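Local coordinates for protein catalase (Pseudomonas syringae, PDB 1M7S) that breaks hydrogen peroxide down into water and oxygen with the help of heme, protecting the cell from its toxic effects, at residues A244-D249 against N293-N298. Residues are numbered along the deposited sequence; the frame is centred on the assembly and turned at random.
Sequences AIKKGD and NKNVDN
N293 meets the last helical turn through its backbone: CG2 of I245 sits 3.8 Å from the carbonyl carbon C of N293, while the asparagine side chain starts off in the other direction and packs on F250. At K294 the same methyl carbon, I245 CG2, rests 3.9 Å from the backbone N. CG2 is anti to the isoleucine's backbone N (chi1 -66° for CG1), which turns it to this backbone, while CD1 of the other branch comes to the N295 amide. N293 and K294 both bond through the backbone to K59 of strand 55-64, a classic beta bulge where I245 lands.

N295 turns its side chain back to the helix. The amide offers one face to I245, ND2 3.6 Å from I245 CG2 and OD1 3.9 Å from I245 CD1, in van der Waals packing; both residues also touch V58. K246 adds a flank, its CG 3.8 Å from N295 ND2, the two side chains crossing roughly at right angles. A weak hydrogen bond from ND2 to O of V242, one turn before K246 in the same helix, probably helps to orient the amide.

Beyond V296, D297 OD1 is hydrogen-bonded to NE2 of H369 of a neighbouring subunit, and N298 N-caps helix 299-304. Helix 236-246, closed at G248 by a Schellman motif, thus packs its C-terminal end on the bulged end of strand 284-295, part of the antiparallel beta-barrel sheet of the catalase fold.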
ATOM      1  N   ALA A 244     -31.682   3.307 -19.550  1.00 14.45           N
ATOM      2  CA  ALA A 244     -33.049   3.208 -19.040  1.00 14.43           C
ATOM      3  C   ALA A 244     -33.286   4.217 -17.947  1.00 14.60           C
ATOM      4  O   ALA A 244     -34.316   4.902 -17.943  1.00 14.77           O
ATOM      5  CB  ALA A 244     -33.284   1.794 -18.521  1.00 15.66           C
ATOM      6  N   ILE A 245     -32.321   4.355 -17.008  1.00 13.60           N
ATOM      7  CA  ILE A 245     -32.491   5.289 -15.926  1.00 14.10           C
ATOM      8  C   ILE A 245     -32.515   6.713 -16.476  1.00 17.65           C
ATOM      9  O   ILE A 245     -33.422   7.457 -16.078  1.00 16.79           O
ATOM     10  CB  ILE A 245     -31.451   5.119 -14.827  1.00 13.08           C
ATOM     11  CG1 ILE A 245     -31.716   3.727 -14.198  1.00 12.19           C
ATOM     12  CG2 ILE A 245     -31.530   6.256 -13.822  1.00 12.40           C
ATOM     13  CD1 ILE A 245     -30.650   3.340 -13.178  1.00 13.66           C
ATOM     14  N   LYS A 246     -31.616   7.040 -17.406  1.00 17.66           N
ATOM     15  CA  LYS A 246     -31.709   8.372 -18.020  1.00 20.65           C
ATOM     16  C   LYS A 246     -33.061   8.604 -18.689  1.00 22.63           C
ATOM     17  O   LYS A 246     -33.483   9.768 -18.746  1.00 23.72           O
ATOM     18  CB  LYS A 246     -30.593   8.591 -19.055  1.00 20.80           C
ATOM     19  CG  LYS A 246     -29.242   8.857 -18.410  1.00 21.62           C
ATOM     20  CD  LYS A 246     -28.155   9.032 -19.475  1.00 23.18           C
ATOM     21  CE  LYS A 246     -26.806   9.325 -18.827  1.00 25.10           C
ATOM     22  NZ  LYS A 246     -25.803   9.629 -19.895  1.00 27.07           N
ATOM     23  N   LYS A 247     -33.717   7.626 -19.303  1.00 22.86           N
ATOM     24  CA  LYS A 247     -35.025   7.839 -19.901  1.00 25.27           C
ATOM     25  C   LYS A 247     -36.186   7.780 -18.904  1.00 26.65           C
ATOM     26  O   LYS A 247     -37.328   7.803 -19.379  1.00 27.38           O
ATOM     27  CB  LYS A 247     -35.293   6.836 -21.019  1.00 28.16           C
ATOM     28  CG  LYS A 247     -34.442   6.958 -22.279  1.00 31.80           C
ATOM     29  CD  LYS A 247     -33.903   8.375 -22.470  1.00 34.71           C
ATOM     30  CE  LYS A 247     -33.431   8.644 -23.888  1.00 37.44           C
ATOM     31  NZ  LYS A 247     -32.606   9.888 -23.970  1.00 38.54           N
ATOM     32  N   GLY A 248     -35.963   7.632 -17.600  1.00 25.86           N
ATOM     33  CA  GLY A 248     -37.030   7.551 -16.615  1.00 25.32           C
ATOM     34  C   GLY A 248     -37.681   6.198 -16.453  1.00 25.60           C
ATOM     35  O   GLY A 248     -38.559   6.027 -15.575  1.00 25.55           O
ATOM     36  N   ASP A 249     -37.229   5.185 -17.183  1.00 23.45           N
ATOM     37  CA  ASP A 249     -37.764   3.835 -17.185  1.00 22.84           C
ATOM     38  C   ASP A 249     -37.085   2.941 -16.130  1.00 21.14           C
ATOM     39  O   ASP A 249     -36.231   2.073 -16.411  1.00 19.74           O
ATOM     40  CB  ASP A 249     -37.570   3.238 -18.583  1.00 24.83           C
ATOM     41  CG  ASP A 249     -38.324   1.932 -18.719  1.00 28.10           C
ATOM     42  OD1 ASP A 249     -39.262   1.715 -17.911  1.00 28.94           O
ATOM     43  OD2 ASP A 249     -37.990   1.100 -19.589  1.00 30.40           O
ATOM     44  N   ASN A 293     -33.457   3.979  -9.425  1.00 12.35           N
ATOM     45  CA  ASN A 293     -33.865   5.130 -10.268  1.00 16.09           C
ATOM     46  C   ASN A 293     -32.903   6.278 -10.291  1.00 16.21           C
ATOM     47  O   ASN A 293     -33.353   7.377 -10.693  1.00 17.32           O
ATOM     48  CB  ASN A 293     -35.209   5.594  -9.666  1.00 17.45           C
ATOM     49  CG  ASN A 293     -35.096   5.916  -8.210  1.00 20.70           C
ATOM     50  OD1 ASN A 293     -36.188   5.925  -7.589  1.00 27.54           O
ATOM     51  ND2 ASN A 293     -33.955   6.188  -7.608  1.00 19.90           N
ATOM     52  N   LYS A 294     -31.632   6.038  -9.954  1.00 13.46           N
ATOM     53  CA  LYS A 294     -30.686   7.146 -10.029  1.00 12.47           C
ATOM     54  C   LYS A 294     -29.299   6.636 -10.492  1.00 12.26           C
ATOM     55  O   LYS A 294     -28.849   5.676  -9.873  1.00 12.04           O
ATOM     56  CB  LYS A 294     -30.417   7.706  -8.660  1.00 16.03           C
ATOM     57  CG  LYS A 294     -30.318   9.221  -8.538  1.00 21.30           C
ATOM     58  CD  LYS A 294     -31.524   9.599  -7.658  1.00 25.88           C
ATOM     59  CE  LYS A 294     -32.234  10.877  -8.096  1.00 28.96           C
ATOM     60  NZ  LYS A 294     -33.570  10.948  -7.389  1.00 30.25           N
ATOM     61  N   ASN A 295     -28.715   7.283 -11.474  1.00  8.94           N
ATOM     62  CA  ASN A 295     -27.342   6.944 -11.843  1.00 10.48           C
ATOM     63  C   ASN A 295     -26.385   7.581 -10.854  1.00 10.96           C
ATOM     64  O   ASN A 295     -26.693   8.567 -10.152  1.00 11.89           O
ATOM     65  CB  ASN A 295     -26.992   7.411 -13.267  1.00 11.77           C
ATOM     66  CG  ASN A 295     -27.618   6.468 -14.280  1.00 14.16           C
ATOM     67  OD1 ASN A 295     -27.454   5.243 -14.223  1.00 12.81           O
ATOM     68  ND2 ASN A 295     -28.349   7.041 -15.245  1.00 12.30           N
ATOM     69  N   VAL A 296     -25.167   7.020 -10.755  1.00 10.47           N
ATOM     70  CA  VAL A 296     -24.158   7.604  -9.852  1.00  9.05           C
ATOM     71  C   VAL A 296     -23.628   8.941 -10.376  1.00 10.31           C
ATOM     72  O   VAL A 296     -23.741   9.193 -11.570  1.00 12.64           O
ATOM     73  CB  VAL A 296     -22.968   6.638  -9.693  1.00 10.68           C
ATOM     74  CG1 VAL A 296     -23.463   5.279  -9.171  1.00 10.08           C
ATOM     75  CG2 VAL A 296     -22.240   6.467 -11.018  1.00 10.33           C
ATOM     76  N   ASP A 297     -22.980   9.698  -9.497  1.00 10.55           N
ATOM     77  CA  ASP A 297     -22.398  10.967  -9.946  1.00 11.75           C
ATOM     78  C   ASP A 297     -20.957  10.757 -10.416  1.00 10.55           C
ATOM     79  O   ASP A 297     -20.523  11.430 -11.361  1.00  9.66           O
ATOM     80  CB  ASP A 297     -22.398  11.898  -8.739  1.00 16.44           C
ATOM     81  CG  ASP A 297     -23.818  12.379  -8.401  1.00 20.77           C
ATOM     82  OD1 ASP A 297     -24.109  12.490  -7.195  1.00 23.62           O
ATOM     83  OD2 ASP A 297     -24.613  12.670  -9.293  1.00 21.92           O
ATOM     84  N   ASN A 298     -20.248   9.852  -9.730  1.00  9.56           N
ATOM     85  CA  ASN A 298     -18.837   9.594 -10.162  1.00  8.31           C
ATOM     86  C   ASN A 298     -18.555   8.101 -10.077  1.00  9.19           C
ATOM     87  O   ASN A 298     -18.659   7.546  -8.968  1.00  7.89           O
ATOM     88  CB  ASN A 298     -17.912  10.422  -9.286  1.00  7.85           C
ATOM     89  CG  ASN A 298     -16.435  10.259  -9.619  1.00  9.67           C
ATOM     90  OD1 ASN A 298     -15.654   9.501  -9.029  1.00  9.30           O
ATOM     91  ND2 ASN A 298     -16.007  11.051 -10.617  1.00  9.46           N
TER